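Local coordinates for protein leucine aminopeptidase (Fimbriiglobus ruber, PDB 7D1B) that probably acts as a zinc-dependent glutaminyl cyclase of the M28 peptidase family, closing amino-terminal glutamine of peptides into pyroglutamate, at residues Y224-A229 with A293-V298; A123-C128 with S175-D180; K203-S208 with V283-I288. One frame throughout, in Å; residues are numbered along the deposited sequence.

Interactions 1 and 2 lie in one mixed sheet, where strand 225-232 runs between strands 297-300 and 123-130, their centres about 10 Å apart. They touch through T227 N and R124 O at 2.9 Å and Y226 OH and D180 OD2 at 2.7 Å, both probable hydrogen bonds. Interaction 3 packs the start of helix 206-218 against the loop leading into helix 287-292; it touches interaction 1 through H287 CD2 and A297 O, their centres about 15 Å apart. It lies nearest the zinc ion, which D155, E188 and H309 bind: the D285 side chain is about 8 Å from the metal, the F205 side chain about 7 Å from that of E188. Interactions 1 and 2 lie farther away.

Interaction 1: Y224-A229 with A293-V298; sequences YRYTGA and AGIPAV
Y226 begins the contact, its CB 3.8 Å from I295 CD1, with the two side chains side by side and pointing the same way. Because CG stands anti to the carbonyl carbon (chi1 -78°), the ring leads away from 293-298 and its hydroxyl bonds D180 OD2; tyrosine thus supplies an apolar flank and a polar end. A water donates to Y226 O and G294 O, joining two carbonyls that could not bond to each other. T227 turns its side chain away, and its backbone O packs against P296 CD, at 3.6 Å. At G228 the CA makes a CA-H...O contact of 3.3 Å with P296 O, and the buried N finds no partner in the model. A229 forms the true sheet pairing: its N donates to P296 O at 2.8 Å, and its O receives V298 N at 3.0 Å. Small side chains suit this parallel bridge, for A229 CB lies 3.9 Å from A297 CB and also touches I295 CG2. P296 has no N-H to give and joins the pairing through its carbonyl. G294, at positive phi, is the C' residue of a Schellman motif that ends helix 287-292; a glycine fits, since any side chain there would jam against the carbonyl O of A293. From it the chain enters outermost strand 297-300, a helix-to-strand connection at the parallel edge of the M28 alpha/beta sheet.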
loop_
_atom_site.group_PDB
_atom_site.type_symbol
_atom_site.label_atom_id
_atom_site.label_comp_id
_atom_site.label_asym_id
_atom_site.label_seq_id
_atom_site.Cartn_x
_atom_site.Cartn_y
_atom_site.Cartn_z
ATOM N N TYR A 224 -2.531 -0.920 -22.504
ATOM C CA TYR A 224 -3.432 -0.453 -21.464
ATOM C C TYR A 224 -2.885 0.866 -20.932
ATOM O O TYR A 224 -1.734 1.235 -21.189
ATOM C CB TYR A 224 -3.549 -1.467 -20.309
ATOM C CG TYR A 224 -2.228 -1.706 -19.601
ATOM C CD1 TYR A 224 -1.799 -0.876 -18.564
ATOM C CD2 TYR A 224 -1.395 -2.756 -19.987
ATOM C CE1 TYR A 224 -0.573 -1.088 -17.948
ATOM C CE2 TYR A 224 -0.177 -2.968 -19.377
ATOM C CZ TYR A 224 0.221 -2.142 -18.354
ATOM O OH TYR A 224 1.436 -2.365 -17.752
ATOM N N ARG A 225 -3.710 1.555 -20.154
ATOM C CA ARG A 225 -3.258 2.688 -19.361
ATOM C C ARG A 225 -3.747 2.511 -17.929
ATOM O O ARG A 225 -4.808 1.927 -17.694
ATOM C CB ARG A 225 -3.809 4.010 -19.889
ATOM C CG ARG A 225 -3.328 4.365 -21.277
ATOM C CD ARG A 225 -1.820 4.673 -21.284
ATOM N NE ARG A 225 -1.341 5.117 -22.593
ATOM C CZ ARG A 225 -0.938 4.295 -23.554
ATOM N NH1 ARG A 225 -0.952 2.982 -23.359
ATOM N NH2 ARG A 225 -0.513 4.786 -24.713
ATOM N N TYR A 226 -2.969 3.026 -16.974
ATOM C CA TYR A 226 -3.393 3.066 -15.579
ATOM C C TYR A 226 -4.278 4.284 -15.370
ATOM O O TYR A 226 -3.846 5.418 -15.594
ATOM C CB TYR A 226 -2.183 3.134 -14.652
ATOM C CG TYR A 226 -1.482 1.812 -14.457
ATOM C CD1 TYR A 226 -2.180 0.710 -13.953
ATOM C CD2 TYR A 226 -0.121 1.675 -14.720
ATOM C CE1 TYR A 226 -1.554 -0.511 -13.763
ATOM C CE2 TYR A 226 0.522 0.464 -14.503
ATOM C CZ TYR A 226 -0.199 -0.625 -14.016
ATOM O OH TYR A 226 0.432 -1.825 -13.815
ATOM N N THR A 227 -5.507 4.064 -14.921
ATOM C CA THR A 227 -6.457 5.153 -14.761
ATOM C C THR A 227 -6.622 5.596 -13.313
ATOM O O THR A 227 -7.271 6.623 -13.065
ATOM C CB THR A 227 -7.810 4.771 -15.359
ATOM O OG1 THR A 227 -8.229 3.547 -14.760
ATOM C CG2 THR A 227 -7.691 4.583 -16.885
ATOM N N GLY A 228 -6.042 4.881 -12.358
ATOM C CA GLY A 228 -6.140 5.288 -10.970
ATOM C C GLY A 228 -5.361 4.326 -10.105
ATOM O O GLY A 228 -5.153 3.154 -10.463
ATOM N N ALA A 229 -4.967 4.830 -8.928
ATOM C CA ALA A 229 -4.215 4.047 -7.961
ATOM C C ALA A 229 -4.633 4.437 -6.558
ATOM O O ALA A 229 -4.812 5.621 -6.271
ATOM C CB ALA A 229 -2.713 4.274 -8.114
ATOM N N ALA A 293 3.563 10.697 -12.676
ATOM C CA ALA A 293 3.503 9.957 -13.928
ATOM C C ALA A 293 2.136 10.035 -14.587
ATOM O O ALA A 293 1.902 9.342 -15.579
ATOM C CB ALA A 293 3.909 8.500 -13.712
ATOM N N GLY A 294 1.237 10.869 -14.077
ATOM C CA GLY A 294 -0.070 11.005 -14.682
ATOM C C GLY A 294 -1.082 9.962 -14.281
ATOM O O GLY A 294 -2.118 9.850 -14.942
ATOM N N ILE A 295 -0.820 9.198 -13.226
ATOM C CA ILE A 295 -1.785 8.237 -12.701
ATOM C C ILE A 295 -2.441 8.879 -11.482
ATOM O O ILE A 295 -1.766 9.051 -10.453
ATOM C CB ILE A 295 -1.109 6.917 -12.305
ATOM C CG1 ILE A 295 -0.286 6.322 -13.461
ATOM C CG2 ILE A 295 -2.160 5.942 -11.766
ATOM C CD1 ILE A 295 0.616 5.177 -13.022
ATOM N N PRO A 296 -3.727 9.234 -11.533
ATOM C CA PRO A 296 -4.368 9.780 -10.327
ATOM C C PRO A 296 -4.211 8.786 -9.188
ATOM O O PRO A 296 -4.538 7.606 -9.334
ATOM C CB PRO A 296 -5.829 9.939 -10.750
ATOM C CG PRO A 296 -5.809 10.011 -12.267
ATOM C CD PRO A 296 -4.660 9.121 -12.671
ATOM N N ALA A 297 -3.673 9.252 -8.056
ATOM C CA ALA A 297 -3.299 8.338 -6.983
ATOM C C ALA A 297 -3.623 8.953 -5.628
ATOM O O ALA A 297 -3.213 10.082 -5.314
ATOM C CB ALA A 297 -1.820 7.951 -7.059
ATOM N N VAL A 298 -4.348 8.180 -4.819
ATOM C CA VAL A 298 -4.821 8.610 -3.505
ATOM C C VAL A 298 -4.136 7.787 -2.431
ATOM O O VAL A 298 -4.052 6.560 -2.539
ATOM C CB VAL A 298 -6.350 8.443 -3.413
ATOM C CG1 VAL A 298 -6.852 8.619 -1.987
ATOM C CG2 VAL A 298 -7.027 9.376 -4.386
HETATM O O HOH W 1 -3.329 7.788 -16.454
#

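Interaction 2: A123-C128 with S175-D180; sequences ARLIVC and SNVGVD
R124, L125 and I126 pair with G178, V179 and D180 in parallel register, the short strand axes 28° apart. L125 holds both sides of V179, its N donating to G178 O at 2.8 Å and its O accepting D180 N at 2.9 Å; bonds from G178 N to A123 O and from V127 N to D180 O extend the pairing. On the face with I126, R124 forms a side-on, two-nitrogen salt bridge with D180. R124 NE meets OD2 of D180 at 2.9 Å, and R124 NH2 meets OD1 of D180 at the same distance. Both oxygens lie close to the guanidinium plane yet are approached from above the carboxylate plane, the planes 32° apart. A bend at chi3 (70°) lays the guanidinium across the neighbouring strand, one face over G178 CA; a side chain on that glycine would collide with NH1. Helix 153-167 lies in the chain between the two strands, so they form a beta-alpha-beta crossover in the M28 alpha/beta sheet. W117 O and F118 O take up NH2 and NH1 of R124, while S116 OG also bonds D180 OD1. A leucine in place of R124 has no N-H or charge to offer, which would probably leave the buried D180 carboxylate without its countercharge and held by fewer partners, and W117 O and F118 O without their donors. The face bearing L125 meets its strand partner through apolar groups: L125 CD1 packs on V177 CG2 at 3.8 Å, the side chains crossing obliquely, and A123 CB touches V177 CG1. Leucine, valine and alanine suit this side, where L125 and V179 reach I334 of helix 320-336. S175 OG donates to a lone pair of V177 O at 2.7 Å, and a water links A123 N with N176 O.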
loop_
_atom_site.group_PDB
_atom_site.type_symbol
_atom_site.label_atom_id
_atom_site.label_comp_id
_atom_site.label_asym_id
_atom_site.label_seq_id
_atom_site.Cartn_x
_atom_site.Cartn_y
_atom_site.Cartn_z
ATOM N N ALA A 123 -7.992 -0.504 -19.531
ATOM C CA ALA A 123 -7.771 0.375 -18.388
ATOM C C ALA A 123 -7.457 -0.504 -17.195
ATOM O O ALA A 123 -8.115 -1.533 -17.002
ATOM C CB ALA A 123 -9.025 1.195 -18.087
ATOM N N ARG A 124 -6.476 -0.094 -16.389
ATOM C CA ARG A 124 -6.084 -0.835 -15.205
ATOM C C ARG A 124 -6.022 0.093 -14.004
ATOM O O ARG A 124 -5.621 1.257 -14.116
ATOM C CB ARG A 124 -4.718 -1.509 -15.384
ATOM C CG ARG A 124 -4.626 -2.415 -16.603
ATOM C CD ARG A 124 -3.337 -3.279 -16.642
ATOM N NE ARG A 124 -3.364 -4.300 -15.604
ATOM C CZ ARG A 124 -4.135 -5.386 -15.637
ATOM N NH1 ARG A 124 -4.893 -5.647 -16.700
ATOM N NH2 ARG A 124 -4.151 -6.203 -14.586
ATOM N N LEU A 125 -6.433 -0.436 -12.854
ATOM C CA LEU A 125 -6.284 0.207 -11.560
ATOM C C LEU A 125 -5.146 -0.444 -10.801
ATOM O O LEU A 125 -4.857 -1.629 -10.976
ATOM C CB LEU A 125 -7.561 0.076 -10.739
ATOM C CG LEU A 125 -8.826 0.712 -11.299
ATOM C CD1 LEU A 125 -9.972 0.512 -10.316
ATOM C CD2 LEU A 125 -8.640 2.190 -11.613
ATOM N N ILE A 126 -4.574 0.324 -9.880
ATOM C CA ILE A 126 -3.555 -0.159 -8.960
ATOM C C ILE A 126 -4.086 -0.099 -7.533
ATOM O O ILE A 126 -4.649 0.920 -7.118
ATOM C CB ILE A 126 -2.283 0.706 -9.070
ATOM C CG1 ILE A 126 -1.623 0.516 -10.441
ATOM C CG2 ILE A 126 -1.331 0.410 -7.912
ATOM C CD1 ILE A 126 -0.653 1.611 -10.789
ATOM N N VAL A 127 -3.859 -1.170 -6.775
ATOM C CA VAL A 127 -3.920 -1.150 -5.317
ATOM C C VAL A 127 -2.490 -1.370 -4.878
ATOM O O VAL A 127 -1.865 -2.353 -5.296
ATOM C CB VAL A 127 -4.843 -2.259 -4.770
ATOM C CG1 VAL A 127 -4.780 -2.271 -3.247
ATOM C CG2 VAL A 127 -6.274 -2.089 -5.277
ATOM N N CYS A 128 -1.948 -0.462 -4.061
ATOM C CA CYS A 128 -0.515 -0.523 -3.785
ATOM C C CYS A 128 -0.221 -0.286 -2.307
ATOM O O CYS A 128 -1.051 0.218 -1.543
ATOM C CB CYS A 128 0.294 0.399 -4.727
ATOM S SG CYS A 128 -0.099 2.142 -4.630
ATOM N N SER A 175 -15.190 -7.075 -12.966
ATOM C CA SER A 175 -14.449 -5.827 -13.099
ATOM C C SER A 175 -14.278 -5.455 -14.560
ATOM O O SER A 175 -13.742 -6.243 -15.344
ATOM C CB SER A 175 -13.064 -5.958 -12.471
ATOM O OG SER A 175 -12.383 -4.728 -12.640
ATOM N N ASN A 176 -14.631 -4.217 -14.898
ATOM C CA ASN A 176 -14.392 -3.702 -16.239
ATOM C C ASN A 176 -12.981 -3.170 -16.433
ATOM O O ASN A 176 -12.657 -2.701 -17.534
ATOM C CB ASN A 176 -15.416 -2.613 -16.550
ATOM C CG ASN A 176 -16.826 -3.146 -16.503
ATOM O OD1 ASN A 176 -17.089 -4.270 -16.955
ATOM N ND2 ASN A 176 -17.734 -2.377 -15.928
ATOM N N VAL A 177 -12.145 -3.259 -15.409
ATOM C CA VAL A 177 -10.768 -2.780 -15.433
ATOM C C VAL A 177 -9.834 -3.889 -14.969
ATOM O O VAL A 177 -10.214 -4.780 -14.207
ATOM C CB VAL A 177 -10.598 -1.521 -14.556
ATOM C CG1 VAL A 177 -11.353 -0.345 -15.167
ATOM C CG2 VAL A 177 -11.039 -1.778 -13.120
ATOM N N GLY A 178 -8.586 -3.821 -15.405
ATOM C CA GLY A 178 -7.569 -4.645 -14.787
ATOM C C GLY A 178 -7.297 -4.172 -13.376
ATOM O O GLY A 178 -7.557 -3.013 -13.037
ATOM N N VAL A 179 -6.760 -5.067 -12.538
ATOM C CA VAL A 179 -6.351 -4.668 -11.188
ATOM C C VAL A 179 -4.966 -5.227 -10.928
ATOM O O VAL A 179 -4.771 -6.447 -10.969
ATOM C CB VAL A 179 -7.339 -5.139 -10.104
ATOM C CG1 VAL A 179 -6.846 -4.698 -8.718
ATOM C CG2 VAL A 179 -8.719 -4.579 -10.362
ATOM N N ASP A 180 -4.008 -4.340 -10.646
ATOM C CA ASP A 180 -2.657 -4.736 -10.272
ATOM C C ASP A 180 -2.429 -4.404 -8.804
ATOM O O ASP A 180 -2.602 -3.247 -8.392
ATOM C CB ASP A 180 -1.615 -4.028 -11.136
ATOM C CG ASP A 180 -1.678 -4.498 -12.561
ATOM O OD1 ASP A 180 -2.019 -5.680 -12.767
ATOM O OD2 ASP A 180 -1.420 -3.708 -13.485
HETATM O O HOH W 2 -10.706 -1.796 -19.364
#

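Interaction 3: K203-S208 with V283-I288; sequences KYFFGS and VLDDHI
The F205 ring is sandwiched, with D285 O 3.8 Å above the centre of one face and Y204 CB over the centre of the other. At its edge, D286 OD1 comes 3.5 Å from F205 CD1, the carboxylate plane turned 73° from the ring. F205 CE1 presses on D285 CA at 3.4 Å, and F205 CZ touches L284 CB, so a broad flat side chain suits a site bounded by backbone and aliphatic carbon. F205 occupies the N-cap position of helix 206-218. One turn on, S208 OG donates to the anti side of D286 OD1 at 2.7 Å; its chi1 of 57° swings the hydroxyl toward that oxygen. A small hydroxyl fits here because S208 CB already lies 3.2 Å from D286 OD1. One water joins S208 N to the same OD1, and a second donates to both S208 OG and D285 O. D285 OD1 in turn accepts D286 N at 2.9 Å. D285 OD2 lies close to the carboxylates of D233 and D299, a cluster near the zinc site consistent with the carboxylic-acid hydrogen-bond network of M28-family glutaminyl cyclases.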
loop_
_atom_site.group_PDB
_atom_site.type_symbol
_atom_site.label_atom_id
_atom_site.label_comp_id
_atom_site.label_asym_id
_atom_site.label_seq_id
_atom_site.Cartn_x
_atom_site.Cartn_y
_atom_site.Cartn_z
ATOM N N LYS A 203 17.092 8.782 1.576
ATOM C CA LYS A 203 16.068 8.990 0.559
ATOM C C LYS A 203 14.927 7.987 0.676
ATOM O O LYS A 203 15.148 6.806 0.947
ATOM C CB LYS A 203 16.735 8.836 -0.814
ATOM C CG LYS A 203 15.782 8.969 -1.982
ATOM C CD LYS A 203 16.511 9.017 -3.327
ATOM C CE LYS A 203 15.554 8.710 -4.496
ATOM N NZ LYS A 203 14.377 9.632 -4.550
ATOM N N TYR A 204 13.717 8.465 0.401
ATOM C CA TYR A 204 12.484 7.683 0.385
ATOM C C TYR A 204 12.067 7.355 -1.047
ATOM O O TYR A 204 12.485 8.006 -2.011
ATOM C CB TYR A 204 11.361 8.499 1.039
ATOM C CG TYR A 204 11.468 8.657 2.524
ATOM C CD1 TYR A 204 12.404 9.507 3.101
ATOM C CD2 TYR A 204 10.572 7.993 3.361
ATOM C CE1 TYR A 204 12.468 9.663 4.488
ATOM C CE2 TYR A 204 10.628 8.134 4.729
ATOM C CZ TYR A 204 11.565 8.976 5.291
ATOM O OH TYR A 204 11.575 9.092 6.663
ATOM N N PHE A 205 11.202 6.345 -1.170
ATOM C CA PHE A 205 10.381 6.137 -2.367
ATOM C C PHE A 205 11.117 5.528 -3.558
ATOM O O PHE A 205 10.710 5.745 -4.707
ATOM C CB PHE A 205 9.608 7.402 -2.808
ATOM C CG PHE A 205 8.949 8.115 -1.669
ATOM C CD1 PHE A 205 8.154 7.414 -0.757
ATOM C CD2 PHE A 205 9.147 9.475 -1.474
ATOM C CE1 PHE A 205 7.586 8.060 0.323
ATOM C CE2 PHE A 205 8.570 10.139 -0.393
ATOM C CZ PHE A 205 7.804 9.433 0.508
ATOM N N PHE A 206 12.140 4.699 -3.330
ATOM C CA PHE A 206 12.834 4.101 -4.470
ATOM C C PHE A 206 11.905 3.255 -5.329
ATOM O O PHE A 206 11.964 3.313 -6.563
ATOM C CB PHE A 206 13.995 3.240 -3.995
ATOM C CG PHE A 206 15.181 4.013 -3.495
ATOM C CD1 PHE A 206 15.957 4.771 -4.370
ATOM C CD2 PHE A 206 15.562 3.930 -2.160
ATOM C CE1 PHE A 206 17.093 5.454 -3.909
ATOM C CE2 PHE A 206 16.692 4.599 -1.708
ATOM C CZ PHE A 206 17.447 5.351 -2.582
ATOM N N GLY A 207 11.059 2.437 -4.696
ATOM C CA GLY A 207 10.219 1.512 -5.447
ATOM C C GLY A 207 9.125 2.195 -6.243
ATOM O O GLY A 207 8.904 1.871 -7.413
ATOM N N SER A 208 8.412 3.152 -5.625
ATOM C CA SER A 208 7.373 3.833 -6.383
ATOM C C SER A 208 7.961 4.688 -7.500
ATOM O O SER A 208 7.383 4.769 -8.588
ATOM C CB SER A 208 6.442 4.623 -5.464
ATOM O OG SER A 208 7.143 5.570 -4.666
ATOM N N VAL A 283 1.095 14.827 2.824
ATOM C CA VAL A 283 1.922 13.691 3.213
ATOM C C VAL A 283 2.656 13.193 1.979
ATOM O O VAL A 283 2.025 12.718 1.032
ATOM C CB VAL A 283 1.081 12.563 3.839
ATOM C CG1 VAL A 283 2.002 11.433 4.316
ATOM C CG2 VAL A 283 0.218 13.084 4.996
ATOM N N LEU A 284 3.980 13.293 1.985
ATOM C CA LEU A 284 4.770 12.640 0.949
ATOM C C LEU A 284 4.691 11.132 1.152
ATOM O O LEU A 284 4.862 10.635 2.271
ATOM C CB LEU A 284 6.222 13.101 1.033
ATOM C CG LEU A 284 6.439 14.587 0.735
ATOM C CD1 LEU A 284 7.879 14.949 1.022
ATOM C CD2 LEU A 284 6.057 14.895 -0.713
ATOM N N ASP A 285 4.447 10.397 0.073
ATOM C CA ASP A 285 4.297 8.956 0.191
ATOM C C ASP A 285 4.494 8.355 -1.201
ATOM O O ASP A 285 4.835 9.053 -2.168
ATOM C CB ASP A 285 2.938 8.626 0.821
ATOM C CG ASP A 285 2.944 7.363 1.635
ATOM O OD1 ASP A 285 3.859 6.530 1.489
ATOM O OD2 ASP A 285 1.987 7.174 2.438
ATOM N N ASP A 286 4.281 7.043 -1.310
ATOM C CA ASP A 286 4.488 6.348 -2.572
ATOM C C ASP A 286 3.544 6.799 -3.678
ATOM O O ASP A 286 3.798 6.470 -4.842
ATOM C CB ASP A 286 4.369 4.835 -2.357
ATOM C CG ASP A 286 5.627 4.207 -1.775
ATOM O OD1 ASP A 286 6.750 4.532 -2.241
ATOM O OD2 ASP A 286 5.486 3.334 -0.896
ATOM N N HIS A 287 2.458 7.519 -3.360
ATOM C CA HIS A 287 1.534 7.970 -4.398
ATOM C C HIS A 287 2.046 9.190 -5.154
ATOM O O HIS A 287 1.516 9.508 -6.220
ATOM C CB HIS A 287 0.158 8.254 -3.809
ATOM C CG HIS A 287 0.144 9.383 -2.834
ATOM N ND1 HIS A 287 1.102 9.542 -1.847
ATOM C CD2 HIS A 287 -0.729 10.409 -2.698
ATOM C CE1 HIS A 287 0.805 10.626 -1.145
ATOM N NE2 HIS A 287 -0.307 11.161 -1.632
ATOM N N ILE A 288 3.071 9.875 -4.639
ATOM C CA ILE A 288 3.582 11.067 -5.318
ATOM C C ILE A 288 4.137 10.705 -6.689
ATOM O O ILE A 288 3.816 11.341 -7.693
ATOM C CB ILE A 288 4.652 11.755 -4.455
ATOM C CG1 ILE A 288 4.075 12.167 -3.096
ATOM C CG2 ILE A 288 5.294 12.928 -5.210
ATOM C CD1 ILE A 288 3.033 13.238 -3.175
HETATM O O HOH W 3 8.941 3.024 -2.672
HETATM O O HOH W 4 6.495 8.444 -4.508
#